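HpcH/HpaI aldolase/citrate lyase family protein (Burkholderia cenocepacia, PDB 4MF4) is a TIM-barrel protein of the HpcH/HpaI aldolase/citrate lyase family, with six chains in its assembly. Local coordinates at residues S67-I72 and M139-A144. Sequence-based numbering, arbitrary orientation. Where two conformers were deposited one is given.
Sequences SQLRAI and MVRAAA
Leu69, on helix 62-73, meets the long side chain of Arg141 with its CB, which lies 3.8 Å from Arg141 NH1; CD1 adds a looser touch to the same nitrogen. That nitrogen is also hydrogen-bonded to the carbonyl oxygen of Ala99, so NH1 has the aliphatic part of Leu69 beside it and a backbone acceptor to bond. At the next residue, Arg70 runs against Arg141 in the opposite direction. Its guanidinium receives Arg141 CD over one face, with NH2 3.8 Å from that carbon, while its CG lies 3.9 Å from Arg141 NH2. The two guanidinium planes stand 77° apart, so they do not stack. With CG anti to the backbone N (chi1 179°) and the chain extended as far as NE, Arg141 spans the distance to the helix. NE of Arg70 lies 3.9 Å from NE of Arg141, consistent with a shared anion: both form salt bridges to Glu41 OE1 of a second subunit, whose negative charge probably balances the pair. Helix 62-73 and the loop between helices 112-121 and 151-154 of one TIM barrel thus together present two arginines to a glutamate of a neighbouring subunit.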
loop_
_atom_site.group_PDB
_atom_site.type_symbol
_atom_site.label_atom_id
_atom_site.label_comp_id
_atom_site.label_asym_id
_atom_site.label_seq_id
_atom_site.Cartn_x
_atom_site.Cartn_y
_atom_site.Cartn_z
ATOM N N SER A 67 -2.188 -10.028 -6.055
ATOM C CA SER A 67 -0.782 -10.035 -5.676
ATOM C C SER A 67 -0.304 -11.428 -5.145
ATOM O O SER A 67 0.844 -11.841 -5.400
ATOM C CB SER A 67 -0.534 -8.916 -4.663
ATOM O OG SER A 67 -0.791 -7.642 -5.265
ATOM N N GLN A 68 -1.181 -12.131 -4.430
ATOM C CA GLN A 68 -0.901 -13.513 -3.987
ATOM C C GLN A 68 -0.973 -14.524 -5.143
ATOM O O GLN A 68 -0.156 -15.466 -5.230
ATOM C CB GLN A 68 -1.759 -13.936 -2.831
ATOM C CG GLN A 68 -1.241 -13.309 -1.569
ATOM C CD GLN A 68 -2.245 -13.386 -0.452
ATOM O OE1 GLN A 68 -2.409 -14.453 0.172
ATOM N NE2 GLN A 68 -2.900 -12.263 -0.169
ATOM N N LEU A 69 -1.918 -14.343 -6.037
ATOM C CA LEU A 69 -1.900 -15.181 -7.260
ATOM C C LEU A 69 -0.596 -15.054 -8.051
ATOM O O LEU A 69 -0.049 -16.035 -8.536
ATOM C CB LEU A 69 -3.128 -14.908 -8.132
ATOM C CG LEU A 69 -4.454 -15.342 -7.489
ATOM C CD1 LEU A 69 -5.593 -14.877 -8.417
ATOM C CD2 LEU A 69 -4.540 -16.830 -7.203
ATOM N N ARG A 70 -0.136 -13.835 -8.230
ATOM C CA ARG A 70 1.064 -13.548 -8.978
ATOM C C ARG A 70 2.192 -14.156 -8.235
ATOM O O ARG A 70 3.089 -14.755 -8.843
ATOM C CB ARG A 70 1.274 -12.015 -9.124
ATOM C CG ARG A 70 0.519 -11.371 -10.251
ATOM C CD ARG A 70 0.517 -9.858 -10.094
ATOM N NE ARG A 70 -0.157 -9.357 -11.237
ATOM C CZ ARG A 70 -1.031 -8.374 -11.238
ATOM N NH1 ARG A 70 -1.330 -7.713 -10.107
ATOM N NH2 ARG A 70 -1.589 -8.077 -12.397
ATOM N N ALA A 71 2.168 -14.043 -6.907
ATOM C CA ALA A 71 3.288 -14.510 -6.110
ATOM C C ALA A 71 3.424 -16.053 -6.186
ATOM O O ALA A 71 4.510 -16.586 -6.303
ATOM C CB ALA A 71 3.146 -14.075 -4.656
ATOM N N ILE A 72 2.315 -16.746 -6.099
ATOM C CA ILE A 72 2.286 -18.203 -6.275
ATOM C C ILE A 72 2.712 -18.569 -7.720
ATOM O O ILE A 72 3.532 -19.457 -7.914
ATOM C CB ILE A 72 0.870 -18.774 -5.983
ATOM C CG1 ILE A 72 0.528 -18.705 -4.486
ATOM C CG2 ILE A 72 0.738 -20.227 -6.452
ATOM C CD1 ILE A 72 -0.962 -18.769 -4.232
ATOM N N MET A 139 -10.388 -7.419 -21.181
ATOM C CA MET A 139 -9.075 -6.855 -20.834
ATOM C C MET A 139 -8.547 -7.204 -19.444
ATOM O O MET A 139 -7.516 -6.669 -19.008
ATOM C CB MET A 139 -9.103 -5.316 -20.976
ATOM C CG MET A 139 -9.789 -4.530 -19.854
ATOM S SD MET A 139 -11.604 -4.767 -19.714
ATOM C CE MET A 139 -12.134 -3.544 -20.928
ATOM N N VAL A 140 -9.273 -8.041 -18.733
ATOM C CA VAL A 140 -8.893 -8.400 -17.356
ATOM C C VAL A 140 -7.716 -9.413 -17.262
ATOM O O VAL A 140 -7.380 -10.122 -18.246
ATOM C CB VAL A 140 -10.092 -8.998 -16.618
ATOM C CG1 VAL A 140 -11.238 -7.975 -16.514
ATOM C CG2 VAL A 140 -10.556 -10.294 -17.266
ATOM N N ARG A 141 -7.151 -9.531 -16.048
ATOM C CA ARG A 141 -5.997 -10.391 -15.808
ATOM C C ARG A 141 -6.314 -11.809 -16.316
ATOM O O ARG A 141 -5.514 -12.393 -17.034
ATOM C CB ARG A 141 -5.610 -10.396 -14.333
ATOM C CG ARG A 141 -4.428 -11.304 -14.039
ATOM C CD ARG A 141 -3.810 -11.100 -12.675
ATOM N NE ARG A 141 -2.633 -11.938 -12.692
ATOM C CZ ARG A 141 -2.567 -13.231 -12.353
ATOM N NH1 ARG A 141 -3.590 -13.896 -11.807
ATOM N NH2 ARG A 141 -1.426 -13.855 -12.526
ATOM N N ALA A 142 -7.511 -12.320 -16.017
ATOM C CA ALA A 142 -7.883 -13.719 -16.420
ATOM C C ALA A 142 -7.778 -13.962 -17.924
ATOM O O ALA A 142 -7.551 -15.098 -18.352
ATOM C CB ALA A 142 -9.300 -14.064 -15.968
ATOM N N ALA A 143 -7.970 -12.906 -18.723
ATOM C CA ALA A 143 -7.826 -13.008 -20.183
ATOM C C ALA A 143 -6.470 -12.607 -20.703
ATOM O O ALA A 143 -6.378 -12.187 -21.854
ATOM C CB ALA A 143 -8.840 -12.132 -20.859
ATOM N N ALA A 144 -5.438 -12.696 -19.866
ATOM C CA ALA A 144 -4.121 -12.227 -20.266
ATOM C C ALA A 144 -4.214 -10.793 -20.846
ATOM O O ALA A 144 -3.528 -10.451 -21.824
ATOM C CB ALA A 144 -3.525 -13.187 -21.291
#